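Local structure of phosphorylated carbohydrates phosphatase TM_1254 (Thermotoga maritima msb8, 3KBB) at residues Leu148-Arg152 and Leu153-Pro157; Val129-Phe132 and Gly133-Lys137; Lys32-Thr35 and Glu36-Arg40. The protein removes phosphate from sugar phosphates such as erythrose 4-phosphate, fructose 6-phosphate and mannose 6-phosphate, using a divalent metal ion, with highest activity with cobalt. One frame throughout, in Å; residues are numbered along the deposited sequence.

All three interactions are local, each spanning the junction between a regular element and a loop. Along the chain the order is 3, 2, 1. Interactions 2 and 1 join successive elements of the parallel-sheet core of this HAD-like hydrolase, at the ends of outermost strand 129-131 and of helix 144-153. Their centres are about 13 Å apart and they touch directly. The side chains of Phe132 and Val149 are each about 9 Å from that of the probable nucleophile Asp7. Interaction 3 starts helix 36-42, away from that site, in a helical part consistent with a cap domain. Its centre is about 33 Å from that of interaction 2 and 43 Å from that of interaction 1.

Interaction 1: residues Leu148-Arg152 and Leu153-Pro157; sequences LVLER and LNVVP
At the C-terminal end of helix 144-153, Leu153 N bonds to Val149 O (2.9 Å), and the chain then leaves the helix at Asn154, whose phi is positive (52°). Two weak bonds mark the turn. Val155 N reaches back to Leu150 O at 3.3 Å, and Asn154 N to Glu151 O at 3.2 Å. This is a Schellman motif, with Leu153 as the last helical residue. A water bridges the turn, donating to Val155 O (2.8 Å) and weakly to Leu150 O.

Leu150 and Val155 supply the apolar pair expected across a Schellman motif. Leu150 CD2 meets Val155 CG2 at 4.0 Å, the two side chains crossing at about a right angle. The other branch, Leu150 CD1, meets Pro157 CB at 3.9 Å, again with the side chains crossing. One leucine thus touches both the turn and the loop beyond it. The helix is the connection in a beta-alpha-beta crossover between strands 129-131 and 160-164, which are parallel but not adjacent, strands 102-106 and 3-7 lying between them. The loop 154-159 leads into the second of these. Leu150 and Val155 both also pack on Val160 there.

Val149 and Leu153, one turn apart, lie side by side and point the same way. Val149 CG1 is anti to the backbone N (chi1 175°), which sets it beside Leu153 CD1 at 3.6 Å. Both residues are buried and face the sheet, resting on Ala104 of strand 102-106. Arg152 carries its guanidinium group off along an extended chain. One face of that group meets Leu148 CD2, 3.6 Å above its plane and displaced toward the rim of the group, while NH1 bonds to Gln135 OE1.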
ATOM      1  N   LEU A 148     -12.490 -10.701   5.400  1.00 18.04           N
ATOM      2  CA  LEU A 148     -12.269 -10.398   6.822  1.00 18.01           C
ATOM      3  C   LEU A 148     -12.619  -8.927   7.134  1.00 17.95           C
ATOM      4  O   LEU A 148     -13.219  -8.632   8.185  1.00 19.29           O
ATOM      5  CB  LEU A 148     -10.815 -10.697   7.211  1.00 17.54           C
ATOM      6  CG  LEU A 148     -10.421 -10.570   8.704  1.00 18.26           C
ATOM      7  CD1 LEU A 148     -11.389 -11.332   9.612  1.00 20.13           C
ATOM      8  CD2 LEU A 148      -8.941 -11.000   8.898  1.00 19.53           C
ATOM      9  N   VAL A 149     -12.267  -8.008   6.227  1.00 16.98           N
ATOM     10  CA  VAL A 149     -12.675  -6.595   6.395  1.00 17.12           C
ATOM     11  C   VAL A 149     -14.202  -6.493   6.478  1.00 18.12           C
ATOM     12  O   VAL A 149     -14.717  -5.781   7.376  1.00 18.24           O
ATOM     13  CB  VAL A 149     -12.150  -5.668   5.248  1.00 16.48           C
ATOM     14  CG1 VAL A 149     -12.715  -4.215   5.417  1.00 18.98           C
ATOM     15  CG2 VAL A 149     -10.620  -5.607   5.293  1.00 19.48           C
ATOM     16  N   LEU A 150     -14.909  -7.173   5.555  1.00 17.71           N
ATOM     17  CA  LEU A 150     -16.382  -7.185   5.529  1.00 17.86           C
ATOM     18  C   LEU A 150     -16.942  -7.767   6.827  1.00 18.98           C
ATOM     19  O   LEU A 150     -17.896  -7.245   7.383  1.00 18.13           O
ATOM     20  CB  LEU A 150     -16.927  -7.929   4.324  1.00 18.39           C
ATOM     21  CG  LEU A 150     -16.596  -7.309   2.954  1.00 17.66           C
ATOM     22  CD1 LEU A 150     -17.004  -8.252   1.839  1.00 20.09           C
ATOM     23  CD2 LEU A 150     -17.391  -5.984   2.914  1.00 17.92           C
ATOM     24  N   GLU A 151     -16.299  -8.836   7.299  1.00 19.20           N
ATOM     25  CA  GLU A 151     -16.695  -9.490   8.556  1.00 20.41           C
ATOM     26  C   GLU A 151     -16.585  -8.575   9.735  1.00 20.30           C
ATOM     27  O   GLU A 151     -17.533  -8.475  10.529  1.00 21.70           O
ATOM     28  CB  GLU A 151     -15.882 -10.750   8.786  1.00 20.26           C
ATOM     29  CG  GLU A 151     -16.357 -11.531  10.045  1.00 25.05           C
ATOM     30  CD  GLU A 151     -15.808 -12.921  10.075  1.00 32.50           C
ATOM     31  OE1 GLU A 151     -14.581 -13.060   9.887  1.00 30.31           O
ATOM     32  OE2 GLU A 151     -16.613 -13.863  10.269  1.00 38.70           O
ATOM     33  N   ARG A 152     -15.425  -7.935   9.889  1.00 20.20           N
ATOM     34  CA  ARG A 152     -15.167  -7.062  10.995  1.00 21.33           C
ATOM     35  C   ARG A 152     -16.045  -5.793  10.937  1.00 21.44           C
ATOM     36  O   ARG A 152     -16.436  -5.265  11.970  1.00 22.66           O
ATOM     37  CB  ARG A 152     -13.691  -6.681  11.075  1.00 21.16           C
ATOM     38  CG  ARG A 152     -12.756  -7.881  11.483  1.00 20.53           C
ATOM     39  CD  ARG A 152     -11.299  -7.418  11.790  1.00 24.70           C
ATOM     40  NE  ARG A 152     -10.441  -8.588  12.037  1.00 26.14           N
ATOM     41  CZ  ARG A 152      -9.095  -8.627  12.028  1.00 28.58           C
ATOM     42  NH1 ARG A 152      -8.342  -7.547  11.824  1.00 26.73           N
ATOM     43  NH2 ARG A 152      -8.496  -9.783  12.282  1.00 29.34           N
ATOM     44  N   LEU A 153     -16.351  -5.312   9.729  1.00 20.03           N
ATOM     45  CA  LEU A 153     -17.252  -4.159   9.578  1.00 20.71           C
ATOM     46  C   LEU A 153     -18.742  -4.528   9.794  1.00 21.50           C
ATOM     47  O   LEU A 153     -19.583  -3.645  10.071  1.00 22.20           O
ATOM     48  CB  LEU A 153     -17.138  -3.642   8.140  1.00 18.97           C
ATOM     49  CG  LEU A 153     -15.900  -2.872   7.711  1.00 18.93           C
ATOM     50  CD1 LEU A 153     -15.924  -2.777   6.192  1.00 19.07           C
ATOM     51  CD2 LEU A 153     -15.958  -1.454   8.328  1.00 19.87           C
ATOM     52  N   ASN A 154     -19.036  -5.811   9.638  1.00 20.93           N
ATOM     53  CA  ASN A 154     -20.395  -6.329   9.580  1.00 22.33           C
ATOM     54  C   ASN A 154     -21.261  -5.586   8.549  1.00 22.97           C
ATOM     55  O   ASN A 154     -22.344  -5.020   8.864  1.00 22.59           O
ATOM     56  CB  ASN A 154     -21.008  -6.284  10.989  1.00 24.31           C
ATOM     57  CG  ASN A 154     -22.332  -6.965  11.068  1.00 24.64           C
ATOM     58  OD1 ASN A 154     -22.615  -7.916  10.345  1.00 28.08           O
ATOM     59  ND2 ASN A 154     -23.170  -6.478  11.977  1.00 31.40           N
ATOM     60  N   VAL A 155     -20.754  -5.543   7.314  1.00 22.22           N
ATOM     61  CA  VAL A 155     -21.457  -4.905   6.190  1.00 22.80           C
ATOM     62  C   VAL A 155     -21.433  -5.808   4.954  1.00 22.18           C
ATOM     63  O   VAL A 155     -20.531  -6.645   4.778  1.00 22.45           O
ATOM     64  CB  VAL A 155     -20.898  -3.464   5.849  1.00 23.35           C
ATOM     65  CG1 VAL A 155     -20.818  -2.591   7.075  1.00 21.16           C
ATOM     66  CG2 VAL A 155     -19.514  -3.569   5.227  1.00 25.24           C
ATOM     67  N   VAL A 156     -22.433  -5.647   4.093  1.00 21.31           N
ATOM     68  CA  VAL A 156     -22.555  -6.434   2.855  1.00 20.52           C
ATOM     69  C   VAL A 156     -21.681  -5.794   1.766  1.00 20.46           C
ATOM     70  O   VAL A 156     -21.518  -4.592   1.775  1.00 20.48           O
ATOM     71  CB  VAL A 156     -24.036  -6.480   2.397  1.00 20.59           C
ATOM     72  CG1 VAL A 156     -24.903  -7.048   3.553  1.00 22.66           C
ATOM     73  CG2 VAL A 156     -24.526  -5.128   2.067  1.00 20.11           C
ATOM     74  N   PRO A 157     -21.101  -6.603   0.861  1.00 20.97           N
ATOM     75  CA  PRO A 157     -20.193  -5.999  -0.118  1.00 21.28           C
ATOM     76  C   PRO A 157     -20.820  -4.983  -1.081  1.00 21.40           C
ATOM     77  O   PRO A 157     -20.110  -4.099  -1.558  1.00 21.37           O
ATOM     78  CB  PRO A 157     -19.601  -7.189  -0.873  1.00 21.92           C
ATOM     79  CG  PRO A 157     -20.501  -8.338  -0.601  1.00 22.20           C
ATOM     80  CD  PRO A 157     -21.205  -8.063   0.711  1.00 20.46           C
TER
HETATM   81  O   HOH W   1     -20.242  -9.130   6.017  1.00 26.90           O

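Interaction 2: residues Val129-Phe132 and Gly133-Lys137; sequences VMVF and GDQVK
Gln135 folds back on Phe132 and grips its backbone at two points. Gln135 N bonds to Phe132 O at 3.0 Å, closing a type I beta turn with Gly133 and Asp134 at its corners. The side-chain oxygen Gln135 OE1 accepts from Phe132 N at 3.1 Å. In both bonds the donor stands well above the carbonyl plane.

The Gln135 chain explains the reach. With CG anti to the carbonyl carbon (chi1 -65°) and an extended chain beyond, the amide runs alongside the phenyl ring. The two side chains point the same way, with ring and amide planes 70° apart. Gln135 CD and OE1 lie at the ring edge, OE1 3.6 Å from Phe132 CD2. OE1 also comes within 3.4 Å of Val131 CA. Its second donor, Arg152 NH1, helps fix the rotation of the amide.

Asp134 has a different first torsion. Its CG sits between the backbone N and the carbonyl carbon (chi1 55°), and this brings OD1 back to 3.5 Å from Phe132 CB. The same oxygen accepts from Gln111 N.

The turn follows strand 129-131, which pairs with strand 102-106. The Phe132 ring packs against Ala114 of helix 111-120, while Val131 touches Val149 and Arg152 of helix 144-153.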
ATOM      1  N   VAL A 129     -11.997  -0.119  11.382  1.00 18.57           N
ATOM      2  CA  VAL A 129     -11.578  -1.503  11.176  1.00 19.15           C
ATOM      3  C   VAL A 129     -10.264  -1.466  10.420  1.00 18.85           C
ATOM      4  O   VAL A 129     -10.136  -0.733   9.419  1.00 18.47           O
ATOM      5  CB  VAL A 129     -12.652  -2.278  10.373  1.00 18.68           C
ATOM      6  CG1 VAL A 129     -12.099  -3.565   9.748  1.00 19.42           C
ATOM      7  CG2 VAL A 129     -13.899  -2.571  11.250  1.00 20.63           C
HETATM    8  N   MSE A 130      -9.301  -2.307  10.807  1.00 17.09           N
HETATM    9  CA  MSE A 130      -8.066  -2.367  10.023  1.00 18.17           C
HETATM   10  C   MSE A 130      -7.649  -3.831   9.948  1.00 18.65           C
HETATM   11  O   MSE A 130      -7.688  -4.531  10.976  1.00 19.01           O
HETATM   12  CB  MSE A 130      -6.956  -1.528  10.674  1.00 16.94           C
HETATM   13  CG  MSE A 130      -7.276   0.008  10.906  1.00 17.16           C
HETATM   14 SE   MSE A 130      -5.700   0.985  11.402  1.00 23.78          SE
HETATM   15  CE  MSE A 130      -5.578   0.445  13.297  1.00 19.50           C
ATOM     16  N   VAL A 131      -7.352  -4.329   8.753  1.00 16.14           N
ATOM     17  CA  VAL A 131      -6.953  -5.738   8.580  1.00 16.95           C
ATOM     18  C   VAL A 131      -5.584  -5.727   7.891  1.00 17.37           C
ATOM     19  O   VAL A 131      -5.370  -4.925   6.951  1.00 18.29           O
ATOM     20  CB  VAL A 131      -7.995  -6.498   7.719  1.00 16.21           C
ATOM     21  CG1 VAL A 131      -7.496  -7.882   7.362  1.00 20.07           C
ATOM     22  CG2 VAL A 131      -9.365  -6.622   8.455  1.00 18.47           C
ATOM     23  N   PHE A 132      -4.676  -6.617   8.335  1.00 16.03           N
ATOM     24  CA  PHE A 132      -3.264  -6.583   7.944  1.00 16.54           C
ATOM     25  C   PHE A 132      -2.891  -7.928   7.336  1.00 16.59           C
ATOM     26  O   PHE A 132      -3.619  -8.887   7.493  1.00 17.55           O
ATOM     27  CB  PHE A 132      -2.404  -6.266   9.188  1.00 16.97           C
ATOM     28  CG  PHE A 132      -2.770  -4.940   9.807  1.00 16.67           C
ATOM     29  CD1 PHE A 132      -2.260  -3.765   9.286  1.00 18.18           C
ATOM     30  CD2 PHE A 132      -3.656  -4.895  10.870  1.00 16.38           C
ATOM     31  CE1 PHE A 132      -2.611  -2.524   9.821  1.00 19.02           C
ATOM     32  CE2 PHE A 132      -4.045  -3.651  11.395  1.00 15.58           C
ATOM     33  CZ  PHE A 132      -3.503  -2.478  10.857  1.00 17.11           C
ATOM     34  N   GLY A 133      -1.773  -7.968   6.620  1.00 17.75           N
ATOM     35  CA  GLY A 133      -1.457  -9.147   5.811  1.00 19.40           C
ATOM     36  C   GLY A 133      -1.138 -10.403   6.595  1.00 19.90           C
ATOM     37  O   GLY A 133      -1.308 -11.546   6.097  1.00 21.09           O
ATOM     38  N   ASP A 134      -0.681 -10.213   7.833  1.00 20.18           N
ATOM     39  CA  ASP A 134      -0.398 -11.347   8.719  1.00 20.74           C
ATOM     40  C   ASP A 134      -1.612 -11.841   9.471  1.00 21.48           C
ATOM     41  O   ASP A 134      -1.479 -12.640  10.406  1.00 22.18           O
ATOM     42  CB  ASP A 134       0.762 -11.033   9.705  1.00 21.19           C
ATOM     43  CG  ASP A 134       0.547  -9.748  10.558  1.00 23.90           C
ATOM     44  OD1 ASP A 134      -0.322  -8.880  10.293  1.00 18.84           O
ATOM     45  OD2 ASP A 134       1.321  -9.613  11.550  1.00 26.34           O
ATOM     46  N   GLN A 135      -2.791 -11.334   9.096  1.00 18.89           N
ATOM     47  CA  GLN A 135      -4.058 -11.749   9.711  1.00 18.27           C
ATOM     48  C   GLN A 135      -4.909 -12.672   8.834  1.00 19.22           C
ATOM     49  O   GLN A 135      -6.015 -13.045   9.225  1.00 20.31           O
ATOM     50  CB  GLN A 135      -4.844 -10.501  10.119  1.00 17.67           C
ATOM     51  CG  GLN A 135      -4.129  -9.710  11.195  1.00 17.27           C
ATOM     52  CD  GLN A 135      -4.926  -8.510  11.668  1.00 23.30           C
ATOM     53  OE1 GLN A 135      -5.700  -7.917  10.910  1.00 21.39           O
ATOM     54  NE2 GLN A 135      -4.737  -8.141  12.926  1.00 23.58           N
ATOM     55  N   VAL A 136      -4.400 -13.015   7.655  1.00 19.13           N
ATOM     56  CA  VAL A 136      -5.046 -13.978   6.767  1.00 18.87           C
ATOM     57  C   VAL A 136      -4.089 -15.103   6.383  1.00 19.98           C
ATOM     58  O   VAL A 136      -2.871 -14.893   6.398  1.00 21.20           O
ATOM     59  CB  VAL A 136      -5.537 -13.285   5.464  1.00 17.62           C
ATOM     60  CG1 VAL A 136      -6.630 -12.262   5.828  1.00 21.17           C
ATOM     61  CG2 VAL A 136      -4.382 -12.603   4.761  1.00 18.90           C
ATOM     62  N   LYS A 137      -4.657 -16.247   6.006  1.00 20.83           N
ATOM     63  CA  LYS A 137      -3.855 -17.395   5.555  1.00 21.78           C
ATOM     64  C   LYS A 137      -3.234 -17.135   4.179  1.00 22.82           C
ATOM     65  O   LYS A 137      -2.022 -17.341   3.970  1.00 23.45           O
ATOM     66  CB  LYS A 137      -4.713 -18.656   5.549  1.00 22.52           C
ATOM     67  CG  LYS A 137      -3.920 -19.905   5.078  1.00 24.58           C
ATOM     68  CD  LYS A 137      -4.715 -21.170   5.257  0.50 25.95           C
ATOM     69  CE  LYS A 137      -3.934 -22.350   4.728  0.50 27.49           C
ATOM     70  NZ  LYS A 137      -4.849 -23.506   4.573  0.50 29.40           N
TER

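Interaction 3: residues Lys32-Thr35 and Glu36-Arg40; sequences KPYT and EDLHR
Thr35 is the N-cap of helix 36-42, and Tyr34 beside it reaches onto the first turn. The helix belongs to the helical part of the molecule, consistent with the cap domain of beta-phosphoglucomutase-like HAD enzymes.

Thr35 OG1 lies between its backbone N and carbonyl carbon (chi1 68°), where it accepts a hydrogen bond from Leu38 N at 3.1 Å in a nearly straight line (162°). Thr35 O takes His39 N at 3.0 Å. One residue therefore satisfies two N-H groups of the opening turn.

Apolar and ring contacts add to this. Tyr34 CE1 meets Leu38 CD2 at 3.8 Å, the side chains crossing at about a right angle. The edges of the Tyr34 and His39 rings meet, neither lying over the other's face, with planes at 80°. Phe20 of helix 19-29 packs against both, edge-to-face with His39, and its ring also meets that of Tyr34.

Charges lie within the helix. Arg40 NH1 forms a salt bridge with Asp37 OD1 at 3.3 Å, at the guanidinium edge, and Arg40 NH2 a long one with Glu36 OE1 at 3.7 Å. The three form a network at the exposed surface.

The shortest hydrogen bond between the two segments joins Tyr34 OH to His39 ND1 at 2.7 Å, with the oxygen in the plane of the imidazole.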
ATOM      1  N   LYS A  32      29.734   1.450  -1.546  1.00 22.26           N
ATOM      2  CA  LYS A  32      29.357   1.054  -2.889  1.00 21.84           C
ATOM      3  C   LYS A  32      28.367   2.029  -3.561  1.00 21.26           C
ATOM      4  O   LYS A  32      27.479   2.571  -2.891  1.00 20.28           O
ATOM      5  CB  LYS A  32      28.710  -0.361  -2.941  1.00 22.02           C
ATOM      6  CG  LYS A  32      29.478  -1.488  -2.231  1.00 23.66           C
ATOM      7  CD  LYS A  32      30.904  -1.649  -2.835  1.00 25.01           C
ATOM      8  CE  LYS A  32      31.615  -2.897  -2.268  1.00 26.75           C
ATOM      9  NZ  LYS A  32      32.977  -3.011  -2.862  1.00 28.62           N
ATOM     10  N   PRO A  33      28.536   2.225  -4.882  1.00 21.37           N
ATOM     11  CA  PRO A  33      27.632   3.039  -5.660  1.00 22.13           C
ATOM     12  C   PRO A  33      26.366   2.234  -5.997  1.00 23.08           C
ATOM     13  O   PRO A  33      26.319   0.995  -5.820  1.00 22.68           O
ATOM     14  CB  PRO A  33      28.458   3.326  -6.937  1.00 21.37           C
ATOM     15  CG  PRO A  33      29.276   2.042  -7.129  1.00 22.40           C
ATOM     16  CD  PRO A  33      29.611   1.632  -5.719  1.00 21.45           C
ATOM     17  N   TYR A  34      25.347   2.928  -6.489  1.00 24.08           N
ATOM     18  CA  TYR A  34      24.098   2.287  -6.840  1.00 25.58           C
ATOM     19  C   TYR A  34      23.394   3.124  -7.907  1.00 27.25           C
ATOM     20  O   TYR A  34      23.335   4.346  -7.787  1.00 28.38           O
ATOM     21  CB  TYR A  34      23.224   2.197  -5.591  1.00 26.25           C
ATOM     22  CG  TYR A  34      21.992   1.335  -5.723  1.00 26.20           C
ATOM     23  CD1 TYR A  34      22.078   0.031  -6.217  1.00 26.89           C
ATOM     24  CD2 TYR A  34      20.732   1.817  -5.325  1.00 26.52           C
ATOM     25  CE1 TYR A  34      20.934  -0.776  -6.323  1.00 26.66           C
ATOM     26  CE2 TYR A  34      19.581   1.017  -5.432  1.00 26.46           C
ATOM     27  CZ  TYR A  34      19.703  -0.279  -5.928  1.00 27.80           C
ATOM     28  OH  TYR A  34      18.619  -1.104  -6.032  1.00 26.89           O
ATOM     29  N   THR A  35      22.889   2.469  -8.949  1.00 27.95           N
ATOM     30  CA  THR A  35      22.257   3.179 -10.076  1.00 29.28           C
ATOM     31  C   THR A  35      20.741   2.941 -10.130  1.00 29.90           C
ATOM     32  O   THR A  35      20.243   1.910  -9.674  1.00 29.56           O
ATOM     33  CB  THR A  35      22.866   2.775 -11.429  1.00 29.39           C
ATOM     34  OG1 THR A  35      22.539   1.410 -11.725  1.00 28.96           O
ATOM     35  CG2 THR A  35      24.378   2.973 -11.442  1.00 29.28           C
ATOM     36  N   GLU A  36      20.010   3.904 -10.702  1.00 30.76           N
ATOM     37  CA  GLU A  36      18.560   3.703 -10.943  1.00 31.44           C
ATOM     38  C   GLU A  36      18.291   2.591 -11.958  1.00 30.46           C
ATOM     39  O   GLU A  36      17.326   1.871 -11.826  1.00 30.46           O
ATOM     40  CB  GLU A  36      17.861   5.012 -11.339  1.00 32.05           C
ATOM     41  CG  GLU A  36      17.942   6.048 -10.231  1.00 34.76           C
ATOM     42  CD  GLU A  36      16.650   6.820 -10.017  0.50 36.81           C
ATOM     43  OE1 GLU A  36      15.805   6.867 -10.941  0.50 38.84           O
ATOM     44  OE2 GLU A  36      16.486   7.392  -8.919  0.50 36.37           O
ATOM     45  N   ASP A  37      19.163   2.447 -12.951  1.00 30.09           N
ATOM     46  CA  ASP A  37      19.067   1.355 -13.912  1.00 30.24           C
ATOM     47  C   ASP A  37      19.081  -0.018 -13.245  1.00 29.25           C
ATOM     48  O   ASP A  37      18.239  -0.857 -13.565  1.00 29.47           O
ATOM     49  CB  ASP A  37      20.161   1.454 -14.973  1.00 31.07           C
ATOM     50  CG  ASP A  37      19.829   2.475 -16.067  1.00 35.17           C
ATOM     51  OD1 ASP A  37      18.795   3.181 -15.977  1.00 38.90           O
ATOM     52  OD2 ASP A  37      20.615   2.572 -17.026  1.00 40.16           O
ATOM     53  N   LEU A  38      19.998  -0.244 -12.293  1.00 26.90           N
ATOM     54  CA  LEU A  38      19.980  -1.517 -11.559  1.00 26.81           C
ATOM     55  C   LEU A  38      18.737  -1.593 -10.691  1.00 26.70           C
ATOM     56  O   LEU A  38      18.088  -2.633 -10.596  1.00 27.34           O
ATOM     57  CB  LEU A  38      21.230  -1.704 -10.668  1.00 26.13           C
ATOM     58  CG  LEU A  38      21.272  -2.936  -9.736  1.00 26.23           C
ATOM     59  CD1 LEU A  38      21.089  -4.247 -10.494  1.00 26.70           C
ATOM     60  CD2 LEU A  38      22.586  -2.989  -8.978  1.00 26.06           C
ATOM     61  N   HIS A  39      18.416  -0.475 -10.058  1.00 26.89           N
ATOM     62  CA  HIS A  39      17.376  -0.461  -9.068  1.00 27.63           C
ATOM     63  C   HIS A  39      16.020  -0.794  -9.687  1.00 28.51           C
ATOM     64  O   HIS A  39      15.271  -1.576  -9.107  1.00 28.69           O
ATOM     65  CB  HIS A  39      17.269   0.899  -8.410  1.00 27.76           C
ATOM     66  CG  HIS A  39      16.183   0.954  -7.395  1.00 27.88           C
ATOM     67  ND1 HIS A  39      16.264   0.302  -6.181  1.00 26.79           N
ATOM     68  CD2 HIS A  39      14.974   1.567  -7.421  1.00 29.77           C
ATOM     69  CE1 HIS A  39      15.145   0.507  -5.501  1.00 29.77           C
ATOM     70  NE2 HIS A  39      14.349   1.274  -6.230  1.00 29.03           N
ATOM     71  N   ARG A  40      15.751  -0.213 -10.859  1.00 29.32           N
ATOM     72  CA  ARG A  40      14.526  -0.459 -11.654  1.00 30.87           C
ATOM     73  C   ARG A  40      14.347  -1.959 -11.914  1.00 31.48           C
ATOM     74  O   ARG A  40      13.222  -2.488 -11.918  1.00 30.20           O
ATOM     75  CB  ARG A  40      14.658   0.279 -12.977  1.00 30.78           C
ATOM     76  CG  ARG A  40      13.504   0.126 -13.978  1.00 35.87           C
ATOM     77  CD  ARG A  40      13.528   1.302 -14.981  1.00 41.16           C
ATOM     78  NE  ARG A  40      13.507   2.617 -14.306  0.70 42.58           N
ATOM     79  CZ  ARG A  40      14.535   3.468 -14.245  0.70 43.62           C
ATOM     80  NH1 ARG A  40      15.696   3.173 -14.825  0.70 44.83           N
ATOM     81  NH2 ARG A  40      14.405   4.622 -13.592  0.70 42.35           N
TER